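Local coordinates for protein PrgZ (PDB 4FAJ) that binds peptide pheromone as a membrane-anchored extracellular receptor of Enterococcus faecalis and probably takes part in peptide uptake, at residues 278-281 / 282-286; 446-449 / 450-454. All coordinates share one frame; numbering follows the deposited sequence.

How the interactions relate
Interactions 1 and 2 are two helix starts at the peptide site of this solute-binding protein. In each, a loop residue after a strand caps or precedes the first turn: E279 leads into helix 280-288, and P449 into helix 450-459. Their centres lie about 21 Å apart and their nearest atoms about 6 Å apart, so they do not touch. The bound peptide reaches both. An apolar peptide side chain packs on I280 of interaction 1, and apolar peptide side chains pack on F453 and M454 of interaction 2. Interaction 1 also supplies E279 to a zinc site completed by Y301 and E421; interaction 2 lies away from the zinc sites.

Interaction 1: residues 278-281 / 282-286; sequences KEIN and TGINL. With ZN (zinc ion), chain F.
T282 crosses the side chain of E279, the N-cap residue of helix 280-288, shortly after strand 271-276. T282 OG1 lies 3.6 Å from E279 CG, and the two side chains cross at about a right angle. A water joins T282 OG1 to N281 ND2 on the exposed side. T282 N also makes a weak bond to E279 O. G283 N shares that acceptor, again weakly, at 3.3 Å from E279 O. I284 turns to the buried side. I284 N bonds to I280 O at 3.0 Å. I284 CD1 meets I280 CG2 at 3.7 Å. I280 and I284 both rest on Y301, and I280 also packs on an apolar side chain of the bound peptide. N285 N continues the helical ladder to N281 O at 3.1 Å. The zinc links this helix start to helices 299-305 and 421-437 through Y301 and E421. E279 extends CG anti to its own nitrogen (chi1 170°) and then bends at chi2 (52°), which brings the carboxylate back over the helix start. There OE2 does two jobs: E279 OE2 binds the zinc at 2.0 Å and accepts from N281 N at 3.1 Å, on the anti side, 29° out of the carboxylate plane.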
ATOM      1  N   LYS A 278      -9.494 -10.232  13.288  1.00 18.48           N
ATOM      2  CA  LYS A 278      -8.547 -11.234  12.814  1.00 18.76           C
ATOM      3  C   LYS A 278      -9.245 -12.568  12.546  1.00 18.55           C
ATOM      4  O   LYS A 278      -8.754 -13.377  11.748  1.00 19.42           O
ATOM      5  CB  LYS A 278      -7.457 -11.460  13.854  1.00 20.04           C
ATOM      6  CG  LYS A 278      -6.689 -10.208  14.315  1.00 23.32           C
ATOM      7  CD  LYS A 278      -5.243 -10.166  13.789  1.00 26.96           C
ATOM      8  CE  LYS A 278      -4.232  -9.857  14.888  1.00 29.26           C
ATOM      9  NZ  LYS A 278      -3.597 -11.077  15.440  1.00 31.16           N
ATOM     10  N   GLU A 279     -10.373 -12.798  13.220  1.00 17.18           N
ATOM     11  CA  GLU A 279     -11.144 -14.040  13.095  1.00 17.24           C
ATOM     12  C   GLU A 279     -12.522 -13.727  12.522  1.00 16.74           C
ATOM     13  O   GLU A 279     -13.326 -13.040  13.154  1.00 16.31           O
ATOM     14  CB  GLU A 279     -11.273 -14.732  14.455  1.00 17.12           C
ATOM     15  CG  GLU A 279     -12.270 -15.915  14.480  1.00 17.82           C
ATOM     16  CD  GLU A 279     -12.020 -16.926  13.394  1.00 17.13           C
ATOM     17  OE1 GLU A 279     -10.857 -17.349  13.228  1.00 16.27           O
ATOM     18  OE2 GLU A 279     -12.985 -17.316  12.687  1.00 16.86           O
ATOM     19  N   ILE A 280     -12.778 -14.233  11.322  1.00 16.85           N
ATOM     20  CA  ILE A 280     -13.972 -13.860  10.541  1.00 16.56           C
ATOM     21  C   ILE A 280     -15.289 -14.278  11.207  1.00 16.34           C
ATOM     22  O   ILE A 280     -16.288 -13.551  11.136  1.00 16.52           O
ATOM     23  CB  ILE A 280     -13.895 -14.446   9.104  1.00 16.78           C
ATOM     24  CG1 ILE A 280     -12.625 -13.970   8.385  1.00 18.06           C
ATOM     25  CG2 ILE A 280     -15.152 -14.109   8.302  1.00 15.96           C
ATOM     26  CD1 ILE A 280     -12.342 -12.489   8.463  1.00 19.10           C
ATOM     27  N   ASN A 281     -15.294 -15.439  11.856  1.00 16.06           N
ATOM     28  CA  ASN A 281     -16.479 -15.902  12.586  1.00 16.29           C
ATOM     29  C   ASN A 281     -16.919 -14.886  13.639  1.00 15.97           C
ATOM     30  O   ASN A 281     -18.105 -14.661  13.830  1.00 15.89           O
ATOM     31  CB  ASN A 281     -16.199 -17.242  13.248  1.00 16.30           C
ATOM     32  CG  ASN A 281     -17.422 -17.831  13.892  1.00 18.23           C
ATOM     33  OD1 ASN A 281     -18.357 -18.229  13.207  1.00 16.71           O
ATOM     34  ND2 ASN A 281     -17.428 -17.889  15.228  1.00 17.87           N
ATOM     35  N   THR A 282     -15.953 -14.277  14.318  1.00 16.03           N
ATOM     36  CA  THR A 282     -16.255 -13.307  15.365  1.00 17.05           C
ATOM     37  C   THR A 282     -16.818 -12.013  14.765  1.00 15.84           C
ATOM     38  O   THR A 282     -17.768 -11.462  15.284  1.00 16.38           O
ATOM     39  CB  THR A 282     -15.008 -12.975  16.200  1.00 17.09           C
ATOM     40  OG1 THR A 282     -14.433 -14.189  16.705  1.00 18.51           O
ATOM     41  CG2 THR A 282     -15.379 -12.078  17.350  1.00 18.61           C
ATOM     42  N   GLY A 283     -16.242 -11.550  13.657  1.00 15.43           N
ATOM     43  CA  GLY A 283     -16.731 -10.351  12.985  1.00 14.94           C
ATOM     44  C   GLY A 283     -18.185 -10.502  12.554  1.00 15.22           C
ATOM     45  O   GLY A 283     -18.999  -9.599  12.740  1.00 15.19           O
ATOM     46  N   ILE A 284     -18.509 -11.665  12.010  1.00 15.08           N
ATOM     47  CA  ILE A 284     -19.849 -11.951  11.527  1.00 15.48           C
ATOM     48  C   ILE A 284     -20.848 -11.987  12.688  1.00 16.19           C
ATOM     49  O   ILE A 284     -21.924 -11.392  12.610  1.00 16.86           O
ATOM     50  CB  ILE A 284     -19.873 -13.280  10.760  1.00 15.19           C
ATOM     51  CG1 ILE A 284     -19.064 -13.166   9.464  1.00 15.01           C
ATOM     52  CG2 ILE A 284     -21.296 -13.717  10.486  1.00 16.46           C
ATOM     53  CD1 ILE A 284     -18.824 -14.482   8.763  1.00 12.29           C
ATOM     54  N   ASN A 285     -20.479 -12.683  13.762  0.50 16.32           N
ATOM     55  CA  ASN A 285     -21.328 -12.795  14.944  0.50 16.75           C
ATOM     56  C   ASN A 285     -21.599 -11.423  15.574  0.50 16.76           C
ATOM     57  O   ASN A 285     -22.729 -11.140  15.969  0.50 16.72           O
ATOM     58  CB  ASN A 285     -20.698 -13.767  15.960  0.50 16.89           C
ATOM     59  CG  ASN A 285     -21.683 -14.234  17.025  0.50 17.54           C
ATOM     60  OD1 ASN A 285     -21.580 -13.840  18.184  0.50 19.02           O
ATOM     61  ND2 ASN A 285     -22.638 -15.077  16.636  0.50 16.83           N
ATOM     62  N   LEU A 286     -20.567 -10.580  15.658  1.00 16.34           N
ATOM     63  CA  LEU A 286     -20.716  -9.189  16.108  1.00 16.67           C
ATOM     64  C   LEU A 286     -21.623  -8.390  15.159  1.00 16.19           C
ATOM     65  O   LEU A 286     -22.540  -7.686  15.596  1.00 17.14           O
ATOM     66  CB  LEU A 286     -19.340  -8.513  16.214  1.00 15.77           C
ATOM     67  CG  LEU A 286     -18.493  -8.989  17.403  1.00 16.03           C
ATOM     68  CD1 LEU A 286     -17.069  -8.455  17.271  1.00 17.17           C
ATOM     69  CD2 LEU A 286     -19.098  -8.590  18.750  1.00 16.67           C
TER
HETATM   70 ZN    ZN F 604     -12.725 -18.801  11.384  1.00 16.92          ZN
HETATM   71  O   HOH W   1     -15.612 -16.718  17.032  1.00 20.47           O

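Interaction 2: residues 446-449 / 450-454; sequences TPIP and ANVFM
I448 and F453 form the apolar centre of a strand-to-helix turn. Strand 442-448 ends here and helix 450-459 begins, with their local axes at 114°. The tip of I448 does most of the touching. I448 CD1 comes within 3.4 Å of F453 CA and 3.7 Å of F453 CB. It meets the ring obliquely, with F453 CG 3.9 Å from I448 CD1. The two side chains cross at about a right angle. I448 CG1 sits between the backbone nitrogen and the carbonyl carbon (chi1 49°), and from there CD1 reaches the first helical turn. V452 adds a looser contact, its CG1 lying 4.2 Å from I448 CD1. L416 of the neighbouring strand 412-418 packs against both I448 and F453. F453 also packs on an apolar side chain of the bound peptide, which places this turn beside the ligand.

Outward lies P449, the N-cap residue. P449 CD lies 4.3 Å from V452 CB. On the polar edge, F453 N donates to P449 O at 2.9 Å, with an N-H...O angle of 160°. N451 folds its amide back over the helix start, the CG placed between N and C. N451 OD1 thereby comes 3.6 Å from P449 CB and takes a weak bond from V452 N at 3.0 Å. The bond to F453 N is the firm one. The P449 carbonyl thus holds the first helical turn, and the apolar contacts of I448 help to set how the helix leaves the strand.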
ATOM      1  N   THR A 446       5.272 -19.233   9.718  1.00 22.03           N
ATOM      2  CA  THR A 446       5.473 -18.478  10.958  1.00 22.63           C
ATOM      3  C   THR A 446       4.554 -17.250  10.983  1.00 21.80           C
ATOM      4  O   THR A 446       4.876 -16.223  10.387  1.00 21.53           O
ATOM      5  CB  THR A 446       6.939 -18.050  11.117  1.00 22.72           C
ATOM      6  OG1 THR A 446       7.779 -19.207  10.995  1.00 23.85           O
ATOM      7  CG2 THR A 446       7.159 -17.375  12.475  1.00 24.12           C
ATOM      8  N   PRO A 447       3.390 -17.368  11.646  1.00 22.00           N
ATOM      9  CA  PRO A 447       2.493 -16.227  11.802  1.00 21.47           C
ATOM     10  C   PRO A 447       2.974 -15.257  12.872  1.00 21.56           C
ATOM     11  O   PRO A 447       3.238 -15.670  14.016  1.00 22.05           O
ATOM     12  CB  PRO A 447       1.166 -16.868  12.240  1.00 22.03           C
ATOM     13  CG  PRO A 447       1.349 -18.337  12.085  1.00 22.85           C
ATOM     14  CD  PRO A 447       2.793 -18.599  12.199  1.00 22.41           C
ATOM     15  N   ILE A 448       3.064 -13.979  12.512  1.00 20.46           N
ATOM     16  CA  ILE A 448       3.537 -12.950  13.421  1.00 20.51           C
ATOM     17  C   ILE A 448       2.677 -11.689  13.367  1.00 20.17           C
ATOM     18  O   ILE A 448       1.977 -11.439  12.367  1.00 19.50           O
ATOM     19  CB  ILE A 448       5.031 -12.567  13.147  1.00 20.53           C
ATOM     20  CG1 ILE A 448       5.275 -12.289  11.659  1.00 20.30           C
ATOM     21  CG2 ILE A 448       5.965 -13.678  13.624  1.00 21.06           C
ATOM     22  CD1 ILE A 448       6.640 -11.696  11.374  1.00 21.06           C
ATOM     23  N   PRO A 449       2.723 -10.887  14.446  1.00 20.37           N
ATOM     24  CA  PRO A 449       2.040  -9.597  14.474  1.00 20.58           C
ATOM     25  C   PRO A 449       2.577  -8.620  13.430  1.00 20.11           C
ATOM     26  O   PRO A 449       3.742  -8.694  13.047  1.00 19.81           O
ATOM     27  CB  PRO A 449       2.333  -9.072  15.881  1.00 20.68           C
ATOM     28  CG  PRO A 449       2.703 -10.245  16.665  1.00 21.93           C
ATOM     29  CD  PRO A 449       3.403 -11.157  15.725  1.00 21.33           C
ATOM     30  N   ALA A 450       1.730  -7.685  13.025  1.00 20.06           N
ATOM     31  CA  ALA A 450       2.035  -6.758  11.941  1.00 20.10           C
ATOM     32  C   ALA A 450       3.259  -5.883  12.211  1.00 20.16           C
ATOM     33  O   ALA A 450       4.081  -5.705  11.319  1.00 19.39           O
ATOM     34  CB  ALA A 450       0.816  -5.884  11.632  1.00 19.81           C
ATOM     35  N   ASN A 451       3.388  -5.343  13.422  1.00 20.88           N
ATOM     36  CA  ASN A 451       4.552  -4.498  13.735  1.00 21.43           C
ATOM     37  C   ASN A 451       5.877  -5.267  13.677  1.00 21.11           C
ATOM     38  O   ASN A 451       6.876  -4.732  13.209  1.00 21.93           O
ATOM     39  CB  ASN A 451       4.389  -3.752  15.073  1.00 22.24           C
ATOM     40  CG  ASN A 451       4.379  -4.666  16.278  1.00 23.45           C
ATOM     41  OD1 ASN A 451       3.921  -5.811  16.225  1.00 25.34           O
ATOM     42  ND2 ASN A 451       4.880  -4.150  17.394  1.00 27.43           N
ATOM     43  N   VAL A 452       5.874  -6.521  14.128  1.00 21.10           N
ATOM     44  CA  VAL A 452       7.046  -7.394  14.034  1.00 20.61           C
ATOM     45  C   VAL A 452       7.350  -7.766  12.567  1.00 20.23           C
ATOM     46  O   VAL A 452       8.509  -7.773  12.145  1.00 19.42           O
ATOM     47  CB  VAL A 452       6.876  -8.685  14.883  1.00 21.31           C
ATOM     48  CG1 VAL A 452       8.066  -9.619  14.699  1.00 20.32           C
ATOM     49  CG2 VAL A 452       6.696  -8.341  16.376  1.00 21.61           C
ATOM     50  N   PHE A 453       6.300  -8.062  11.806  1.00 19.78           N
ATOM     51  CA  PHE A 453       6.424  -8.398  10.389  1.00 19.90           C
ATOM     52  C   PHE A 453       7.056  -7.225   9.615  1.00 20.13           C
ATOM     53  O   PHE A 453       8.006  -7.421   8.870  1.00 20.18           O
ATOM     54  CB  PHE A 453       5.036  -8.755   9.824  1.00 19.31           C
ATOM     55  CG  PHE A 453       5.052  -9.533   8.532  1.00 18.61           C
ATOM     56  CD1 PHE A 453       6.221  -9.748   7.792  1.00 18.77           C
ATOM     57  CD2 PHE A 453       3.851 -10.020   8.023  1.00 19.38           C
ATOM     58  CE1 PHE A 453       6.187 -10.457   6.594  1.00 19.37           C
ATOM     59  CE2 PHE A 453       3.821 -10.725   6.822  1.00 18.79           C
ATOM     60  CZ  PHE A 453       4.988 -10.932   6.107  1.00 17.89           C
ATOM     61  N   MET A 454       6.556  -6.006   9.809  1.00 21.08           N
ATOM     62  CA  MET A 454       7.122  -4.845   9.110  1.00 21.96           C
ATOM     63  C   MET A 454       8.603  -4.676   9.411  1.00 22.09           C
ATOM     64  O   MET A 454       9.391  -4.415   8.503  1.00 21.62           O
ATOM     65  CB  MET A 454       6.376  -3.551   9.453  1.00 22.42           C
ATOM     66  CG  MET A 454       4.949  -3.506   8.927  1.00 25.94           C
ATOM     67  SD  MET A 454       4.839  -3.130   7.170  1.00 33.62           S
ATOM     68  CE  MET A 454       4.891  -1.340   7.235  1.00 33.34           C
TER